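Local coordinates for cobalamin biosynthesis protein CobN (Mycobacterium tuberculosis, PDB 7C6O) that probably serves as the large catalytic subunit of cobaltochelatase, the ATP-dependent enzyme that inserts cobalt into the corrin ring during cobalamin biosynthesis, at residues G1006-I1011 with D1073-H1078; V518-D523 with A1023-A1028; Q712-V717 with K759-V764; P799-T804 with N834-G839. All blocks are in the same frame, centred on the assembly; numbering follows the deposited sequence.

Interaction 1. Residues G1006-I1011 with D1073-H1078; sequences GLLQLI and DYFQYH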
loop_
_atom_site.group_PDB
_atom_site.type_symbol
_atom_site.label_atom_id
_atom_site.label_comp_id
_atom_site.label_asym_id
_atom_site.label_seq_id
_atom_site.Cartn_x
_atom_site.Cartn_y
_atom_site.Cartn_z
ATOM N N GLY A 1006 7.096 5.488 -15.838
ATOM C CA GLY A 1006 6.964 5.847 -17.233
ATOM C C GLY A 1006 7.557 4.869 -18.226
ATOM O O GLY A 1006 7.171 4.896 -19.400
ATOM N N LEU A 1007 8.473 4.000 -17.797
ATOM C CA LEU A 1007 9.202 3.180 -18.761
ATOM C C LEU A 1007 8.389 1.995 -19.266
ATOM O O LEU A 1007 8.641 1.513 -20.376
ATOM C CB LEU A 1007 10.522 2.709 -18.152
ATOM C CG LEU A 1007 11.552 3.833 -18.022
ATOM C CD1 LEU A 1007 12.846 3.313 -17.443
ATOM C CD2 LEU A 1007 11.802 4.494 -19.370
ATOM N N LEU A 1008 7.422 1.503 -18.485
ATOM C CA LEU A 1008 6.515 0.494 -19.024
ATOM C C LEU A 1008 5.714 1.058 -20.188
ATOM O O LEU A 1008 5.570 0.406 -21.230
ATOM C CB LEU A 1008 5.578 -0.027 -17.935
ATOM C CG LEU A 1008 4.538 -1.054 -18.389
ATOM C CD1 LEU A 1008 5.212 -2.281 -18.985
ATOM C CD2 LEU A 1008 3.628 -1.449 -17.234
ATOM N N GLN A 1009 5.194 2.279 -20.031
ATOM C CA GLN A 1009 4.485 2.928 -21.129
ATOM C C GLN A 1009 5.395 3.113 -22.336
ATOM O O GLN A 1009 4.973 2.904 -23.480
ATOM C CB GLN A 1009 3.923 4.277 -20.673
ATOM C CG GLN A 1009 2.725 4.182 -19.734
ATOM C CD GLN A 1009 3.111 3.867 -18.296
ATOM O OE1 GLN A 1009 4.292 3.790 -17.957
ATOM N NE2 GLN A 1009 2.108 3.687 -17.443
ATOM N N LEU A 1010 6.651 3.496 -22.101
ATOM C CA LEU A 1010 7.580 3.713 -23.206
ATOM C C LEU A 1010 7.857 2.415 -23.956
ATOM O O LEU A 1010 7.784 2.368 -25.190
ATOM C CB LEU A 1010 8.882 4.323 -22.684
ATOM C CG LEU A 1010 9.892 4.724 -23.761
ATOM C CD1 LEU A 1010 9.332 5.852 -24.628
ATOM C CD2 LEU A 1010 11.219 5.125 -23.136
ATOM N N ILE A 1011 8.170 1.343 -23.221
ATOM C CA ILE A 1011 8.498 0.067 -23.857
ATOM C C ILE A 1011 7.301 -0.469 -24.634
ATOM O O ILE A 1011 7.451 -1.021 -25.732
ATOM C CB ILE A 1011 9.000 -0.938 -22.800
ATOM C CG1 ILE A 1011 10.527 -0.887 -22.686
ATOM C CG2 ILE A 1011 8.554 -2.356 -23.134
ATOM C CD1 ILE A 1011 11.086 0.463 -22.302
ATOM N N ASP A 1073 7.603 -3.533 -12.547
ATOM C CA ASP A 1073 8.122 -2.467 -11.696
ATOM C C ASP A 1073 9.626 -2.579 -11.486
ATOM O O ASP A 1073 10.299 -1.558 -11.303
ATOM C CB ASP A 1073 7.387 -2.469 -10.359
ATOM C CG ASP A 1073 5.959 -1.981 -10.486
ATOM O OD1 ASP A 1073 5.743 -0.941 -11.146
ATOM O OD2 ASP A 1073 5.054 -2.643 -9.940
ATOM N N TYR A 1074 10.177 -3.794 -11.518
ATOM C CA TYR A 1074 11.607 -3.940 -11.275
ATOM C C TYR A 1074 12.421 -3.316 -12.402
ATOM O O TYR A 1074 13.308 -2.492 -12.151
ATOM C CB TYR A 1074 11.967 -5.415 -11.067
ATOM C CG TYR A 1074 11.423 -5.946 -9.762
ATOM C CD1 TYR A 1074 12.103 -5.739 -8.568
ATOM C CD2 TYR A 1074 10.212 -6.623 -9.717
ATOM C CE1 TYR A 1074 11.598 -6.205 -7.368
ATOM C CE2 TYR A 1074 9.700 -7.096 -8.521
ATOM C CZ TYR A 1074 10.396 -6.882 -7.352
ATOM O OH TYR A 1074 9.890 -7.351 -6.162
ATOM N N PHE A 1075 12.125 -3.663 -13.658
ATOM C CA PHE A 1075 12.913 -3.073 -14.735
ATOM C C PHE A 1075 12.646 -1.577 -14.860
ATOM O O PHE A 1075 13.546 -0.823 -15.241
ATOM C CB PHE A 1075 12.678 -3.817 -16.063
ATOM C CG PHE A 1075 11.519 -3.303 -16.892
ATOM C CD1 PHE A 1075 11.667 -2.197 -17.723
ATOM C CD2 PHE A 1075 10.303 -3.967 -16.886
ATOM C CE1 PHE A 1075 10.607 -1.737 -18.495
ATOM C CE2 PHE A 1075 9.241 -3.518 -17.659
ATOM C CZ PHE A 1075 9.393 -2.398 -18.464
ATOM N N GLN A 1076 11.439 -1.124 -14.513
ATOM C CA GLN A 1076 11.140 0.303 -14.592
ATOM C C GLN A 1076 12.001 1.104 -13.624
ATOM O O GLN A 1076 12.636 2.093 -14.009
ATOM C CB GLN A 1076 9.662 0.553 -14.301
ATOM C CG GLN A 1076 8.722 0.183 -15.422
ATOM C CD GLN A 1076 7.391 0.890 -15.283
ATOM O OE1 GLN A 1076 7.258 2.057 -15.647
ATOM N NE2 GLN A 1076 6.400 0.188 -14.744
ATOM N N TYR A 1077 12.027 0.693 -12.356
ATOM C CA TYR A 1077 12.762 1.435 -11.335
ATOM C C TYR A 1077 14.244 1.078 -11.343
ATOM O O TYR A 1077 15.107 1.957 -11.454
ATOM C CB TYR A 1077 12.155 1.167 -9.956
ATOM C CG TYR A 1077 10.870 1.917 -9.706
ATOM C CD1 TYR A 1077 9.653 1.418 -10.156
ATOM C CD2 TYR A 1077 10.872 3.125 -9.020
ATOM C CE1 TYR A 1077 8.473 2.103 -9.931
ATOM C CE2 TYR A 1077 9.698 3.815 -8.791
ATOM C CZ TYR A 1077 8.504 3.299 -9.248
ATOM O OH TYR A 1077 7.336 3.981 -9.019
ATOM N N HIS A 1078 14.554 -0.211 -11.212
ATOM C CA HIS A 1078 15.946 -0.645 -11.137
ATOM C C HIS A 1078 16.645 -0.459 -12.476
ATOM O O HIS A 1078 17.685 0.203 -12.565
ATOM C CB HIS A 1078 16.003 -2.107 -10.690
ATOM C CG HIS A 1078 17.365 -2.571 -10.284
ATOM N ND1 HIS A 1078 17.762 -3.886 -10.393
ATOM C CD2 HIS A 1078 18.412 -1.905 -9.740
ATOM C CE1 HIS A 1078 18.998 -4.009 -9.946
ATOM N NE2 HIS A 1078 19.414 -2.822 -9.541
HETATM O O HOH W 1 5.095 3.647 -15.069
#
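Gln1076 reaches out from helix 1072-1089 and lays its amide against the first turn of helix 1007-1013, where OE1 accepts a nearly straight hydrogen bond from Leu1008 N (2.9 Å, 168° at the hydrogen). The donor stands well above the carbonyl plane of the amide, so the bond does not follow a lone pair. An extended chain beyond CG carries the amide that far, and its NE2 comes to rest 3.3 Å from Leu1008 CB. Gly1006, the N-cap of the helix, enters through a water that accepts from Gly1006 N and donates to both Gln1076 OE1 (2.7 Å) and Gln1009 OE1. Gln1076 OE1 thus accepts two hydrogen bonds, one from Leu1008 N and one from the water.

This polar part is the tight one. Next to it along the helix, the Phe1075 ring packs more loosely, with CZ 4.2 Å from Leu1008 CD1 and CE1 4.3 Å from Ile1011 CG1, while Leu1007 O lies at the ring edge. Chi1 of 88° swings the ring between its own backbone N and carbonyl carbon and sends it toward the other helix. Leu1008 and Gln1009 keep some solvent exposure; Leu1007, Ile1011, Phe1075 and Gln1076 are buried.

The two helix segments cross at 107° with axes 9.8 Å apart. Around them, Leu1007 packs on Val1025 of helix 1019-1030, Phe1075 on Tyr1149 and Tyr1153 of helix 1136-1157, and Gln1009 on Ile520 of helix 517-522.

Interaction 2. Residues V518-D523 with A1023-A1028; sequences VAIYHD and AQVYTA. With GOL (glycerol), chain E.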
loop_
_atom_site.group_PDB
_atom_site.type_symbol
_atom_site.label_atom_id
_atom_site.label_comp_id
_atom_site.label_asym_id
_atom_site.label_seq_id
_atom_site.Cartn_x
_atom_site.Cartn_y
_atom_site.Cartn_z
ATOM N N VAL A 518 3.568 11.177 -27.109
ATOM C CA VAL A 518 4.203 12.403 -26.636
ATOM C C VAL A 518 3.951 12.591 -25.145
ATOM O O VAL A 518 4.800 13.132 -24.424
ATOM C CB VAL A 518 3.707 13.612 -27.456
ATOM C CG1 VAL A 518 4.356 14.902 -26.969
ATOM C CG2 VAL A 518 3.990 13.398 -28.934
ATOM N N ALA A 519 2.797 12.130 -24.653
ATOM C CA ALA A 519 2.504 12.234 -23.227
ATOM C C ALA A 519 3.447 11.375 -22.393
ATOM O O ALA A 519 3.668 11.670 -21.212
ATOM C CB ALA A 519 1.051 11.841 -22.961
ATOM N N ILE A 520 4.010 10.314 -22.976
ATOM C CA ILE A 520 4.951 9.484 -22.231
ATOM C C ILE A 520 6.219 10.266 -21.916
ATOM O O ILE A 520 6.808 10.114 -20.838
ATOM C CB ILE A 520 5.263 8.195 -23.013
ATOM C CG1 ILE A 520 3.979 7.410 -23.293
ATOM C CG2 ILE A 520 6.264 7.339 -22.248
ATOM C CD1 ILE A 520 4.191 6.192 -24.169
ATOM N N TYR A 521 6.656 11.120 -22.845
ATOM C CA TYR A 521 7.876 11.888 -22.640
ATOM C C TYR A 521 7.666 13.140 -21.799
ATOM O O TYR A 521 8.649 13.709 -21.314
ATOM C CB TYR A 521 8.488 12.293 -23.986
ATOM C CG TYR A 521 9.244 11.188 -24.693
ATOM C CD1 TYR A 521 8.577 10.242 -25.463
ATOM C CD2 TYR A 521 10.628 11.098 -24.599
ATOM C CE1 TYR A 521 9.267 9.231 -26.113
ATOM C CE2 TYR A 521 11.328 10.090 -25.245
ATOM C CZ TYR A 521 10.644 9.163 -26.002
ATOM O OH TYR A 521 11.336 8.160 -26.647
ATOM N N HIS A 522 6.422 13.587 -21.610
ATOM C CA HIS A 522 6.208 14.912 -21.030
ATOM C C HIS A 522 5.098 15.010 -19.995
ATOM O O HIS A 522 5.080 15.998 -19.254
ATOM C CB HIS A 522 5.919 15.932 -22.137
ATOM C CG HIS A 522 7.043 16.096 -23.111
ATOM N ND1 HIS A 522 8.124 16.914 -22.867
ATOM C CD2 HIS A 522 7.254 15.543 -24.328
ATOM C CE1 HIS A 522 8.955 16.859 -23.893
ATOM N NE2 HIS A 522 8.450 16.035 -24.793
ATOM N N ASP A 523 4.166 14.064 -19.907
ATOM C CA ASP A 523 2.950 14.248 -19.113
ATOM C C ASP A 523 2.654 13.018 -18.269
ATOM O O ASP A 523 1.715 12.265 -18.555
ATOM C CB ASP A 523 1.765 14.573 -20.022
ATOM C CG ASP A 523 2.045 15.737 -20.943
ATOM O OD1 ASP A 523 2.178 16.875 -20.443
ATOM O OD2 ASP A 523 2.150 15.510 -22.165
ATOM N N ALA A 1023 16.336 7.780 -20.538
ATOM C CA ALA A 1023 16.587 8.711 -19.443
ATOM C C ALA A 1023 15.589 9.862 -19.448
ATOM O O ALA A 1023 15.168 10.328 -18.383
ATOM C CB ALA A 1023 18.017 9.246 -19.526
ATOM N N GLN A 1024 15.202 10.340 -20.636
ATOM C CA GLN A 1024 14.265 11.457 -20.706
ATOM C C GLN A 1024 12.910 11.080 -20.118
ATOM O O GLN A 1024 12.303 11.868 -19.383
ATOM C CB GLN A 1024 14.106 11.934 -22.151
ATOM C CG GLN A 1024 13.126 13.091 -22.296
ATOM C CD GLN A 1024 13.011 13.613 -23.716
ATOM O OE1 GLN A 1024 13.674 13.120 -24.631
ATOM N NE2 GLN A 1024 12.162 14.619 -23.908
ATOM N N VAL A 1025 12.417 9.882 -20.430
ATOM C CA VAL A 1025 11.144 9.445 -19.862
ATOM C C VAL A 1025 11.282 9.229 -18.360
ATOM O O VAL A 1025 10.461 9.708 -17.570
ATOM C CB VAL A 1025 10.639 8.180 -20.578
ATOM C CG1 VAL A 1025 9.457 7.579 -19.826
ATOM C CG2 VAL A 1025 10.243 8.513 -22.014
ATOM N N TYR A 1026 12.327 8.504 -17.944
ATOM C CA TYR A 1026 12.567 8.291 -16.518
ATOM C C TYR A 1026 12.632 9.613 -15.765
ATOM O O TYR A 1026 12.047 9.754 -14.684
ATOM C CB TYR A 1026 13.859 7.495 -16.327
ATOM C CG TYR A 1026 14.219 7.192 -14.888
ATOM C CD1 TYR A 1026 14.958 8.095 -14.128
ATOM C CD2 TYR A 1026 13.842 5.993 -14.296
ATOM C CE1 TYR A 1026 15.296 7.819 -12.815
ATOM C CE2 TYR A 1026 14.180 5.705 -12.986
ATOM C CZ TYR A 1026 14.906 6.623 -12.250
ATOM O OH TYR A 1026 15.242 6.343 -10.947
ATOM N N THR A 1027 13.322 10.604 -16.334
ATOM C CA THR A 1027 13.469 11.894 -15.670
ATOM C C THR A 1027 12.177 12.703 -15.714
ATOM O O THR A 1027 11.894 13.466 -14.784
ATOM C CB THR A 1027 14.618 12.674 -16.311
ATOM O OG1 THR A 1027 15.797 11.857 -16.311
ATOM C CG2 THR A 1027 14.904 13.953 -15.543
ATOM N N ALA A 1028 11.379 12.543 -16.772
ATOM C CA ALA A 1028 10.110 13.260 -16.847
ATOM C C ALA A 1028 9.120 12.764 -15.801
ATOM O O ALA A 1028 8.255 13.528 -15.357
ATOM C CB ALA A 1028 9.507 13.121 -18.244
HETATM C C1 GOL E . 8.246 13.928 -28.271
HETATM O O1 GOL E . 8.010 12.568 -28.478
HETATM C C2 GOL E . 9.526 14.038 -27.409
HETATM O O2 GOL E . 10.497 13.127 -27.806
HETATM C C3 GOL E . 9.996 15.500 -27.586
HETATM O O3 GOL E . 10.860 15.776 -26.526
HETATM O O HOH W 2 10.796 15.251 -21.374
#
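Tyr521 and Val1025 bring their backbones together, CA to CA 4.9 Å, where segment 518-522, a weakly bonded helix, runs at 63° to segment 1023-1028, their axes 8.4 Å apart. The Tyr521 ring is the centre of the side-chain packing. Val1025 CG2 sits over the middle of one face in a CH-pi contact, 3.7 Å from the ring centroid and 14° off its normal, while Val1025 CG1, anti to the backbone N at chi1 170°, turns instead to Ile520 CG2. Gln1024 comes to the ring edge with its CD 3.6 Å from Tyr521 CD2, and the amide plane stands steeply against the ring plane. Ala1028 CB fits closely against Tyr521 O.

No direct hydrogen bond joins the segments; the polar links are mediated. A water donates to Tyr521 O (2.6 Å) and accepts from Gln1024 NE2. A glycerol, probably from the crystallisation liquor, has O2 over the opposite face of the Tyr521 ring, and its O3 donates to His522 NE2 (3.0 Å) while accepting from Gln1024 NE2 (3.1 Å). The glycerol therefore bridges His522 and Gln1024 on the exposed side. The Tyr521 hydroxyl bonds to Ser1015 O, and Ile520 O accepts from Trp1029 NE1.

This is plain oblique helix-helix packing, built on a tyrosine ring with a valine methyl over its face and a glutamine at its edge, and it joins helix 517-522 to helices 1007-1013 and 1019-1030.

Interaction 3. Residues Q712-V717 with K759-V764; sequences QELDLV and KARELV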
loop_
_atom_site.group_PDB
_atom_site.type_symbol
_atom_site.label_atom_id
_atom_site.label_comp_id
_atom_site.label_asym_id
_atom_site.label_seq_id
_atom_site.Cartn_x
_atom_site.Cartn_y
_atom_site.Cartn_z
ATOM N N GLN A 712 -0.444 -30.095 -3.349
ATOM C CA GLN A 712 -0.273 -28.645 -3.355
ATOM C C GLN A 712 -0.335 -28.079 -1.943
ATOM O O GLN A 712 0.373 -27.117 -1.621
ATOM C CB GLN A 712 -1.329 -27.987 -4.244
ATOM C CG GLN A 712 -1.261 -28.406 -5.707
ATOM C CD GLN A 712 -1.919 -29.751 -5.968
ATOM O OE1 GLN A 712 -2.911 -30.104 -5.328
ATOM N NE2 GLN A 712 -1.364 -30.511 -6.906
ATOM N N GLU A 713 -1.178 -28.662 -1.086
ATOM C CA GLU A 713 -1.187 -28.273 0.320
ATOM C C GLU A 713 0.121 -28.651 1.002
ATOM O O GLU A 713 0.650 -27.882 1.812
ATOM C CB GLU A 713 -2.371 -28.922 1.039
ATOM C CG GLU A 713 -2.461 -28.593 2.519
ATOM C CD GLU A 713 -3.605 -29.317 3.208
ATOM O OE1 GLU A 713 -3.684 -30.559 3.088
ATOM O OE2 GLU A 713 -4.428 -28.643 3.860
ATOM N N LEU A 714 0.656 -29.835 0.688
ATOM C CA LEU A 714 1.917 -30.266 1.284
ATOM C C LEU A 714 3.059 -29.331 0.897
ATOM O O LEU A 714 3.827 -28.884 1.756
ATOM C CB LEU A 714 2.220 -31.706 0.864
ATOM C CG LEU A 714 3.629 -32.261 1.087
ATOM C CD1 LEU A 714 4.021 -32.201 2.548
ATOM C CD2 LEU A 714 3.719 -33.691 0.573
ATOM N N ASP A 715 3.179 -29.019 -0.397
ATOM C CA ASP A 715 4.252 -28.138 -0.853
ATOM C C ASP A 715 4.124 -26.742 -0.257
ATOM O O ASP A 715 5.125 -26.136 0.143
ATOM C CB ASP A 715 4.260 -28.064 -2.380
ATOM C CG ASP A 715 4.934 -29.261 -3.022
ATOM O OD1 ASP A 715 6.042 -29.633 -2.581
ATOM O OD2 ASP A 715 4.353 -29.831 -3.970
ATOM N N LEU A 716 2.902 -26.209 -0.198
ATOM C CA LEU A 716 2.719 -24.865 0.340
ATOM C C LEU A 716 3.038 -24.817 1.829
ATOM O O LEU A 716 3.717 -23.893 2.294
ATOM C CB LEU A 716 1.294 -24.386 0.069
ATOM C CG LEU A 716 0.958 -22.954 0.490
ATOM C CD1 LEU A 716 1.955 -21.972 -0.101
ATOM C CD2 LEU A 716 -0.456 -22.605 0.060
ATOM N N VAL A 717 2.566 -25.807 2.593
ATOM C CA VAL A 717 2.881 -25.851 4.019
ATOM C C VAL A 717 4.385 -25.975 4.228
ATOM O O VAL A 717 4.964 -25.296 5.087
ATOM C CB VAL A 717 2.115 -26.997 4.705
ATOM C CG1 VAL A 717 2.648 -27.221 6.111
ATOM C CG2 VAL A 717 0.627 -26.683 4.748
ATOM N N LYS A 759 13.732 -35.114 4.578
ATOM C CA LYS A 759 13.237 -35.419 5.917
ATOM C C LYS A 759 12.060 -34.524 6.284
ATOM O O LYS A 759 11.060 -34.995 6.839
ATOM C CB LYS A 759 14.360 -35.268 6.945
ATOM C CG LYS A 759 15.475 -36.289 6.813
ATOM C CD LYS A 759 16.584 -36.021 7.820
ATOM C CE LYS A 759 17.647 -37.105 7.771
ATOM N NZ LYS A 759 18.226 -37.249 6.407
ATOM N N ALA A 760 12.165 -33.227 5.982
ATOM C CA ALA A 760 11.070 -32.307 6.268
ATOM C C ALA A 760 9.818 -32.679 5.486
ATOM O O ALA A 760 8.710 -32.679 6.034
ATOM C CB ALA A 760 11.493 -30.873 5.954
ATOM N N ARG A 761 9.973 -32.998 4.199
ATOM C CA ARG A 761 8.824 -33.407 3.399
ATOM C C ARG A 761 8.192 -34.676 3.953
ATOM O O ARG A 761 6.965 -34.822 3.949
ATOM C CB ARG A 761 9.241 -33.610 1.943
ATOM C CG ARG A 761 8.074 -33.881 1.010
ATOM C CD ARG A 761 8.519 -33.959 -0.440
ATOM N NE ARG A 761 7.371 -33.966 -1.339
ATOM C CZ ARG A 761 6.780 -32.866 -1.793
ATOM N NH1 ARG A 761 7.234 -31.673 -1.434
ATOM N NH2 ARG A 761 5.736 -32.958 -2.605
ATOM N N GLU A 762 9.018 -35.603 4.443
ATOM C CA GLU A 762 8.493 -36.843 5.003
ATOM C C GLU A 762 7.644 -36.573 6.240
ATOM O O GLU A 762 6.561 -37.151 6.397
ATOM C CB GLU A 762 9.647 -37.790 5.332
ATOM C CG GLU A 762 9.239 -39.233 5.552
ATOM C CD GLU A 762 10.431 -40.135 5.802
ATOM O OE1 GLU A 762 11.353 -39.717 6.536
ATOM O OE2 GLU A 762 10.453 -41.259 5.258
ATOM N N LEU A 763 8.114 -35.688 7.122
ATOM C CA LEU A 763 7.378 -35.378 8.345
ATOM C C LEU A 763 6.047 -34.697 8.041
ATOM O O LEU A 763 5.009 -35.069 8.599
ATOM C CB LEU A 763 8.230 -34.499 9.261
ATOM C CG LEU A 763 9.374 -35.168 10.024
ATOM C CD1 LEU A 763 10.221 -34.121 10.729
ATOM C CD2 LEU A 763 8.828 -36.178 11.022
ATOM N N VAL A 764 6.060 -33.686 7.168
ATOM C CA VAL A 764 4.832 -32.952 6.874
ATOM C C VAL A 764 3.838 -33.845 6.141
ATOM O O VAL A 764 2.627 -33.771 6.377
ATOM C CB VAL A 764 5.149 -31.674 6.077
ATOM C CG1 VAL A 764 3.879 -30.872 5.819
ATOM C CG2 VAL A 764 6.157 -30.826 6.826
#
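Leu714 meets helix 750-769 first, and its two methyls divide the work. With CG anti to the backbone N, the side chain projects across the gap: CD1 lands 3.5 Å from Val764 CG1, and CD2 lies over one face of the Arg761 guanidinium, offset toward its rim, 3.8 Å from NH2. The leucine thus covers the flat side of the charged group while its other branch enters the apolar interior.

Asp715, next in the chain, engages the edge of that same guanidinium. Its OD1 receives a short, nearly straight hydrogen bond from Arg761 NH1 (2.6 Å, 170° at the hydrogen), the stronger bond of the salt bridge, and a weak second one from NH2 at 3.3 Å. OD1 lies almost exactly in the guanidinium plane, whereas the arginine meets the carboxylate on the syn side but 33° out of its plane. The two flat groups are therefore twisted against each other, and both bonds converge on one oxygen, so this is not a two-oxygen, side-on pairing. Arg761 arrives there with its chain extended from CG to NE.

One turn beyond Leu714, Val717 adds CG1 at 3.9 Å from Val764 CG1. Val764 CG1 therefore packs against both Leu714 CD1 and Val717 CG1. Trp772 touches Val717 and Val764 as well, and Leu718 of helix 710-722 continues the packing onto Ala760, Arg761 and Val764.

The segments cross at 126° with their axes 10.2 Å apart, an oblique helix-helix packing in a helical, strand-free part of the chain: an apolar interior bordered by an interhelical salt bridge.

Interaction 4. Residues P799-T804 with N834-G839; sequences PRLAGT and NVLPTG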
loop_
_atom_site.group_PDB
_atom_site.type_symbol
_atom_site.label_atom_id
_atom_site.label_comp_id
_atom_site.label_asym_id
_atom_site.label_seq_id
_atom_site.Cartn_x
_atom_site.Cartn_y
_atom_site.Cartn_z
ATOM N N PRO A 799 -5.380 -24.415 10.011
ATOM C CA PRO A 799 -6.687 -23.755 10.181
ATOM C C PRO A 799 -6.770 -22.402 9.497
ATOM O O PRO A 799 -7.835 -22.037 8.984
ATOM C CB PRO A 799 -6.820 -23.634 11.705
ATOM C CG PRO A 799 -5.961 -24.720 12.239
ATOM C CD PRO A 799 -4.788 -24.770 11.314
ATOM N N ARG A 800 -5.673 -21.643 9.478
ATOM C CA ARG A 800 -5.696 -20.340 8.820
ATOM C C ARG A 800 -5.721 -20.488 7.304
ATOM O O ARG A 800 -6.434 -19.750 6.616
ATOM C CB ARG A 800 -4.497 -19.509 9.270
ATOM C CG ARG A 800 -4.565 -19.110 10.735
ATOM C CD ARG A 800 -3.255 -18.507 11.210
ATOM N NE ARG A 800 -3.322 -18.126 12.617
ATOM C CZ ARG A 800 -3.740 -16.942 13.050
ATOM N NH1 ARG A 800 -4.126 -16.014 12.182
ATOM N NH2 ARG A 800 -3.770 -16.683 14.350
ATOM N N LEU A 801 -4.950 -21.438 6.766
ATOM C CA LEU A 801 -5.031 -21.732 5.337
ATOM C C LEU A 801 -6.452 -22.098 4.933
ATOM O O LEU A 801 -6.911 -21.733 3.843
ATOM C CB LEU A 801 -4.067 -22.858 4.965
ATOM C CG LEU A 801 -2.655 -22.460 4.541
ATOM C CD1 LEU A 801 -1.810 -23.695 4.237
ATOM C CD2 LEU A 801 -2.715 -21.531 3.334
ATOM N N ALA A 802 -7.171 -22.808 5.807
ATOM C CA ALA A 802 -8.539 -23.216 5.504
ATOM C C ALA A 802 -9.454 -22.027 5.241
ATOM O O ALA A 802 -10.474 -22.184 4.560
ATOM C CB ALA A 802 -9.101 -24.064 6.646
ATOM N N GLY A 803 -9.110 -20.843 5.755
ATOM C CA GLY A 803 -9.914 -19.659 5.511
ATOM C C GLY A 803 -9.954 -19.232 4.058
ATOM O O GLY A 803 -10.820 -18.437 3.678
ATOM N N THR A 804 -9.033 -19.745 3.236
ATOM C CA THR A 804 -9.028 -19.419 1.813
ATOM C C THR A 804 -10.340 -19.810 1.141
ATOM O O THR A 804 -10.781 -19.138 0.202
ATOM C CB THR A 804 -7.843 -20.110 1.135
ATOM O OG1 THR A 804 -6.622 -19.552 1.633
ATOM C CG2 THR A 804 -7.892 -19.936 -0.377
ATOM N N ASN A 834 0.280 -14.899 10.474
ATOM C CA ASN A 834 -0.973 -14.223 10.802
ATOM C C ASN A 834 -1.524 -13.371 9.656
ATOM O O ASN A 834 -2.579 -12.752 9.836
ATOM C CB ASN A 834 -0.815 -13.377 12.075
ATOM C CG ASN A 834 -0.036 -12.089 11.853
ATOM O OD1 ASN A 834 0.714 -11.949 10.891
ATOM N ND2 ASN A 834 -0.202 -11.143 12.771
ATOM N N VAL A 835 -0.870 -13.324 8.489
ATOM C CA VAL A 835 -1.527 -12.737 7.324
ATOM C C VAL A 835 -2.624 -13.660 6.813
ATOM O O VAL A 835 -3.500 -13.227 6.054
ATOM C CB VAL A 835 -0.526 -12.409 6.196
ATOM C CG1 VAL A 835 0.609 -11.540 6.723
ATOM C CG2 VAL A 835 0.002 -13.685 5.536
ATOM N N LEU A 836 -2.596 -14.924 7.213
ATOM C CA LEU A 836 -3.653 -15.898 7.015
ATOM C C LEU A 836 -4.578 -15.901 8.230
ATOM O O LEU A 836 -4.127 -15.682 9.360
ATOM C CB LEU A 836 -3.062 -17.290 6.804
ATOM C CG LEU A 836 -1.922 -17.372 5.782
ATOM C CD1 LEU A 836 -1.356 -18.789 5.686
ATOM C CD2 LEU A 836 -2.392 -16.886 4.417
ATOM N N PRO A 837 -5.886 -16.136 8.049
ATOM C CA PRO A 837 -6.569 -16.483 6.799
ATOM C C PRO A 837 -6.750 -15.315 5.837
ATOM O O PRO A 837 -6.706 -14.148 6.239
ATOM C CB PRO A 837 -7.933 -16.970 7.286
ATOM C CG PRO A 837 -8.183 -16.144 8.497
ATOM C CD PRO A 837 -6.837 -16.026 9.170
ATOM N N THR A 838 -6.957 -15.640 4.565
ATOM C CA THR A 838 -7.311 -14.634 3.577
ATOM C C THR A 838 -8.820 -14.397 3.636
ATOM O O THR A 838 -9.508 -14.841 4.560
ATOM C CB THR A 838 -6.837 -15.056 2.189
ATOM O OG1 THR A 838 -7.342 -16.361 1.885
ATOM C CG2 THR A 838 -5.313 -15.079 2.133
ATOM N N GLY A 839 -9.357 -13.696 2.641
ATOM C CA GLY A 839 -10.746 -13.294 2.686
ATOM C C GLY A 839 -11.017 -12.100 3.570
ATOM O O GLY A 839 -12.159 -11.907 3.997
HETATM O O HOH W 3 -4.636 -12.965 11.693
HETATM O O HOH W 4 -5.945 -18.460 4.209
#
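Arg800 lies along Leu836 and Pro837, and its NH1 donates a hydrogen bond to Leu836 O (2.8 Å, 153° at the hydrogen). The bond lies in the carbonyl plane and in the guanidinium plane too, so the edge of the guanidinium meets the carbonyl in plane, though the bond is somewhat bent. Nearer the backbone, Arg800 CB and Leu836 CB touch at 3.6 Å, and Leu801 CD2 runs beside Leu836 CD1 with both side chains pointing the same way. Pro837, preceded by a cis peptide bond, puts CB 3.2 Å from Arg800 O and 3.8 Å from Gly803 CA, where the glycine brings its bare backbone up to the proline.

Two waters form the next layer. One bridges Arg800 NH1 and Asn834 O; the other donates to Arg800 O (2.8 Å), accepts from Thr838 N (3.0 Å) and bonds Thr804 OG1.

Farther out, Glu796 forms a salt bridge with Arg800 NE, Glu807 bonds Thr838 OG1, and Asn834 is held by Gly265 and Asp268. Arg800 thus ties the loop to the C-terminal part of helix 784-801 through a backbone carbonyl, while its charge is probably balanced by Glu796.

How the interactions relate
Interactions 1 and 2 form one continuous patch: helices 1007-1013 and 1019-1030 follow each other in the chain, and Leu1010 touches Tyr521 and Val1025. Interactions 3 and 4 are similarly joined on another part of the protein, Leu801 packing on Leu716 and Val717, with centres about 18 Å apart. The two pairs do not touch; the nearest atoms of interactions 1 and 4 are about 16 Å apart. Interactions 1, 3 and 4 are mostly buried, whereas interaction 2 is partly open. The chemistry differs too: a side-chain amide on a helix start in 1, ring packing with water and glycerol in 2, a salt bridge in 3, and arginine on a loop carbonyl in 4.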